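Local coordinates for DotU family type IV/VI secretion system protein (Acinetobacter baumannii, PDB 6Y4R) that forms the cytoplasmic domain of TssL, a DotU-family component of the type VI secretion system, and probably helps assemble its membrane complex, at residues Ile55-Asp67 / Leu90-Phe104. Sequence-based numbering, arbitrary orientation.
Sequences IHDAKYAFCALID and LQLSLFGSQLAGYQF
Knobs-into-holes packing around an aromatic cluster of His-56, Tyr-60 and Phe-95 joins one face of helix 52-71 to helix 90-95 and the start of helix 100-114, in the all-helical cytoplasmic domain of TssL. Tyr-60 turns its ring edge to the face of Phe-95, with centroids 4.9 Å apart and CD2 of Tyr-60 over the middle of the Phe-95 ring. Phe-95 in turn points its own edge at the face of His-56 in an offset T-shaped pair, planes at 85°. At the edge of the Phe-95 ring lie CB of Cys-63 and CG of Lys-59; SG of Cys-63 is 3.8 Å from CD1 of Leu-94. The side chain of Gln-91, bent at chi2, stands its amide on end over one face of the Tyr-60 ring, NE2 leading and over its centre, 3.4 Å above the plane. The same NE2 is 3.1 Å from the carbonyl O of Tyr-60. The trans chi1 of Tyr-60 (178°) carries the ring across past this amide until OH sits 3.6 Å from CB of Ala-100 and beside CB of Gln-103. One turn on from Tyr-60, small residues meet, CB of Ala-64 lying 3.7 Å from CB of Ala-100. At the other end the Asp-67 carboxylate grips the first turn of helix 90-95: OD1 accepts from N of Leu-90 through its syn lone pair, and OD2 accepts from N of Gln-91 (2.8 Å), 21° out of the carboxylate plane. OD1 also accepts from NE1 of Trp-85, so three donors hold this buried carboxylate, probably stabilising its charge. Segments 90-95 and 100-104 both run roughly antiparallel to 55-67; the other sides of helix 52-71 pack on helices 9-19, 27-47 and 119-130, while Phe-104 stacks on Phe-133 and touches helix 119-130.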
# COMPACT_ATOMS: atom_id res chain seq x y z
N ILE A 55 -8.54 9.30 1.46
CA ILE A 55 -8.88 8.30 0.45
C ILE A 55 -7.76 8.20 -0.58
O ILE A 55 -7.31 7.11 -0.94
CB ILE A 55 -10.22 8.64 -0.22
CG1 ILE A 55 -11.43 8.45 0.71
CG2 ILE A 55 -10.41 7.80 -1.51
CD1 ILE A 55 -12.58 9.39 0.37
N HIS A 56 -7.31 9.36 -1.06
CA HIS A 56 -6.26 9.43 -2.08
C HIS A 56 -4.98 8.78 -1.58
O HIS A 56 -4.33 8.01 -2.30
CB HIS A 56 -6.01 10.90 -2.46
CG HIS A 56 -4.90 11.14 -3.43
ND1 HIS A 56 -5.09 11.18 -4.79
CD2 HIS A 56 -3.57 11.36 -3.23
CE1 HIS A 56 -3.93 11.43 -5.39
NE2 HIS A 56 -2.99 11.53 -4.47
N ASP A 57 -4.59 9.07 -0.33
CA ASP A 57 -3.30 8.57 0.16
C ASP A 57 -3.36 7.12 0.59
O ASP A 57 -2.34 6.43 0.49
CB ASP A 57 -2.78 9.43 1.32
CG ASP A 57 -2.39 10.83 0.87
OD1 ASP A 57 -2.38 11.76 1.72
OD2 ASP A 57 -2.09 11.00 -0.33
N ALA A 58 -4.51 6.62 1.06
CA ALA A 58 -4.64 5.20 1.35
C ALA A 58 -4.55 4.37 0.07
O ALA A 58 -3.81 3.39 -0.01
CB ALA A 58 -5.95 4.93 2.09
N LYS A 59 -5.28 4.78 -0.96
CA LYS A 59 -5.16 4.09 -2.24
C LYS A 59 -3.74 4.20 -2.82
O LYS A 59 -3.25 3.25 -3.43
CB LYS A 59 -6.20 4.64 -3.21
CG LYS A 59 -5.89 4.35 -4.65
CD LYS A 59 -7.14 4.18 -5.47
CE LYS A 59 -7.67 5.49 -6.01
NZ LYS A 59 -9.10 5.31 -6.37
N TYR A 60 -3.08 5.35 -2.64
CA TYR A 60 -1.72 5.51 -3.17
C TYR A 60 -0.76 4.53 -2.51
O TYR A 60 0.07 3.90 -3.18
CB TYR A 60 -1.25 6.96 -2.96
CG TYR A 60 0.17 7.22 -3.44
CD1 TYR A 60 1.28 6.91 -2.64
CD2 TYR A 60 0.41 7.75 -4.71
CE1 TYR A 60 2.57 7.11 -3.09
CE2 TYR A 60 1.70 7.96 -5.16
CZ TYR A 60 2.78 7.65 -4.35
OH TYR A 60 4.06 7.87 -4.82
N ALA A 61 -0.84 4.41 -1.18
CA ALA A 61 0.02 3.50 -0.43
C ALA A 61 -0.24 2.06 -0.83
O ALA A 61 0.69 1.26 -0.93
CB ALA A 61 -0.21 3.69 1.07
N PHE A 62 -1.51 1.70 -1.01
CA PHE A 62 -1.82 0.32 -1.38
C PHE A 62 -1.29 -0.01 -2.77
O PHE A 62 -0.84 -1.13 -3.02
CB PHE A 62 -3.33 0.08 -1.31
CG PHE A 62 -3.75 -1.28 -1.80
CD1 PHE A 62 -4.00 -2.30 -0.90
CD2 PHE A 62 -3.93 -1.53 -3.17
CE1 PHE A 62 -4.41 -3.56 -1.35
CE2 PHE A 62 -4.32 -2.80 -3.62
CZ PHE A 62 -4.56 -3.80 -2.71
N CYS A 63 -1.36 0.95 -3.70
CA CYS A 63 -0.84 0.71 -5.04
C CYS A 63 0.69 0.65 -5.04
O CYS A 63 1.28 -0.20 -5.72
CB CYS A 63 -1.35 1.79 -5.99
SG CYS A 63 -3.15 1.66 -6.30
N ALA A 64 1.35 1.53 -4.29
CA ALA A 64 2.80 1.40 -4.16
C ALA A 64 3.18 0.04 -3.58
O ALA A 64 4.18 -0.56 -3.99
CB ALA A 64 3.36 2.55 -3.31
N LEU A 65 2.37 -0.49 -2.66
CA LEU A 65 2.68 -1.73 -1.95
C LEU A 65 2.43 -2.97 -2.80
O LEU A 65 3.23 -3.91 -2.79
CB LEU A 65 1.88 -1.79 -0.65
CG LEU A 65 1.67 -3.11 0.08
CD1 LEU A 65 2.95 -3.59 0.73
CD2 LEU A 65 0.59 -2.92 1.12
N ILE A 66 1.28 -3.02 -3.50
CA ILE A 66 0.99 -4.14 -4.39
C ILE A 66 1.98 -4.17 -5.55
O ILE A 66 2.39 -5.26 -5.98
CB ILE A 66 -0.47 -4.06 -4.89
CG1 ILE A 66 -0.82 -5.28 -5.74
CG2 ILE A 66 -0.72 -2.78 -5.70
CD1 ILE A 66 -0.65 -6.57 -5.03
N ASP A 67 2.41 -3.01 -6.04
CA ASP A 67 3.35 -3.01 -7.16
C ASP A 67 4.68 -3.64 -6.76
O ASP A 67 5.22 -4.48 -7.49
CB ASP A 67 3.61 -1.59 -7.69
CG ASP A 67 2.49 -1.03 -8.58
OD1 ASP A 67 1.54 -1.76 -8.95
OD2 ASP A 67 2.63 0.14 -9.02
N LEU A 90 0.38 -0.12 -11.29
CA LEU A 90 -0.74 0.72 -10.87
C LEU A 90 -0.29 2.09 -10.38
O LEU A 90 -1.06 3.06 -10.41
CB LEU A 90 -1.54 0.03 -9.77
CG LEU A 90 -2.24 -1.25 -10.21
CD1 LEU A 90 -3.08 -1.87 -9.08
CD2 LEU A 90 -3.07 -0.96 -11.45
N GLN A 91 0.95 2.20 -9.91
CA GLN A 91 1.49 3.51 -9.58
C GLN A 91 1.55 4.38 -10.81
O GLN A 91 1.22 5.57 -10.75
CB GLN A 91 2.88 3.38 -8.97
CG GLN A 91 2.91 3.25 -7.45
CD GLN A 91 2.60 4.59 -6.76
OE1 GLN A 91 3.15 5.64 -7.12
NE2 GLN A 91 1.74 4.54 -5.76
N LEU A 92 1.88 3.79 -11.96
CA LEU A 92 2.04 4.55 -13.19
C LEU A 92 0.69 4.74 -13.87
O LEU A 92 0.40 5.82 -14.39
CB LEU A 92 3.00 3.80 -14.11
CG LEU A 92 3.30 4.34 -15.50
CD1 LEU A 92 4.22 5.54 -15.39
CD2 LEU A 92 3.93 3.29 -16.39
N SER A 93 -0.17 3.72 -13.77
CA SER A 93 -1.49 3.79 -14.39
C SER A 93 -2.40 4.76 -13.65
O SER A 93 -3.04 5.62 -14.28
CB SER A 93 -2.09 2.38 -14.49
OG SER A 93 -3.44 2.37 -14.91
N LEU A 94 -2.43 4.69 -12.32
CA LEU A 94 -3.38 5.50 -11.55
C LEU A 94 -2.82 6.84 -11.08
O LEU A 94 -3.59 7.78 -10.85
CB LEU A 94 -3.87 4.74 -10.32
CG LEU A 94 -4.60 3.42 -10.52
CD1 LEU A 94 -5.19 2.90 -9.20
CD2 LEU A 94 -5.71 3.59 -11.56
N PHE A 95 -1.50 6.96 -10.94
CA PHE A 95 -0.93 8.21 -10.47
C PHE A 95 0.11 8.77 -11.42
O PHE A 95 0.70 9.80 -11.10
CB PHE A 95 -0.31 8.01 -9.07
CG PHE A 95 -1.26 7.44 -8.07
CD1 PHE A 95 -1.26 6.09 -7.79
CD2 PHE A 95 -2.18 8.25 -7.41
CE1 PHE A 95 -2.15 5.54 -6.88
CE2 PHE A 95 -3.07 7.72 -6.49
CZ PHE A 95 -3.06 6.35 -6.24
N GLY A 96 0.36 8.13 -12.55
CA GLY A 96 1.40 8.60 -13.46
C GLY A 96 2.77 8.69 -12.81
O GLY A 96 3.62 9.43 -13.30
N SER A 97 3.02 7.91 -11.76
CA SER A 97 4.21 8.09 -10.94
C SER A 97 5.07 6.83 -10.95
O SER A 97 4.57 5.70 -11.10
CB SER A 97 3.82 8.49 -9.50
OG SER A 97 4.95 8.84 -8.71
N GLN A 98 6.38 7.06 -10.87
CA GLN A 98 7.36 6.01 -10.61
C GLN A 98 8.23 6.36 -9.42
O GLN A 98 9.31 5.78 -9.26
CB GLN A 98 8.24 5.76 -11.84
CG GLN A 98 7.56 5.75 -13.18
CD GLN A 98 8.55 5.40 -14.28
OE1 GLN A 98 9.29 4.42 -14.17
NE2 GLN A 98 8.60 6.24 -15.32
N LEU A 99 7.80 7.31 -8.59
CA LEU A 99 8.60 7.83 -7.49
C LEU A 99 8.10 7.34 -6.14
O LEU A 99 8.44 7.93 -5.11
CB LEU A 99 8.63 9.36 -7.52
CG LEU A 99 9.16 10.10 -8.74
CD1 LEU A 99 8.97 11.59 -8.53
CD2 LEU A 99 10.61 9.78 -9.05
N ALA A 100 7.27 6.30 -6.14
CA ALA A 100 6.64 5.82 -4.92
C ALA A 100 7.66 5.38 -3.87
O ALA A 100 7.41 5.54 -2.66
CB ALA A 100 5.70 4.66 -5.26
N GLY A 101 8.80 4.82 -4.29
CA GLY A 101 9.83 4.44 -3.34
C GLY A 101 10.27 5.58 -2.44
O GLY A 101 10.60 5.37 -1.27
N TYR A 102 10.28 6.80 -2.97
CA TYR A 102 10.61 8.00 -2.20
C TYR A 102 9.39 8.73 -1.69
O TYR A 102 9.38 9.17 -0.54
CB TYR A 102 11.43 8.97 -3.07
CG TYR A 102 12.81 8.48 -3.43
CD1 TYR A 102 13.00 7.53 -4.43
CD2 TYR A 102 13.94 8.96 -2.78
CE1 TYR A 102 14.26 7.07 -4.76
CE2 TYR A 102 15.20 8.52 -3.10
CZ TYR A 102 15.36 7.57 -4.08
OH TYR A 102 16.62 7.13 -4.39
N GLN A 103 8.35 8.85 -2.49
CA GLN A 103 7.24 9.73 -2.15
C GLN A 103 6.29 9.10 -1.14
O GLN A 103 5.60 9.84 -0.42
CB GLN A 103 6.53 10.14 -3.44
CG GLN A 103 5.38 11.06 -3.23
CD GLN A 103 5.02 11.76 -4.50
OE1 GLN A 103 3.87 12.11 -4.72
NE2 GLN A 103 6.02 11.97 -5.34
N PHE A 104 6.26 7.78 -1.04
CA PHE A 104 5.54 7.13 0.06
C PHE A 104 6.05 7.65 1.41
O PHE A 104 5.27 7.82 2.36
CB PHE A 104 5.72 5.61 -0.07
CG PHE A 104 5.15 4.78 1.06
CD1 PHE A 104 5.73 4.77 2.34
CD2 PHE A 104 4.07 3.94 0.83
CE1 PHE A 104 5.22 3.98 3.36
CE2 PHE A 104 3.55 3.13 1.86
CZ PHE A 104 4.13 3.16 3.12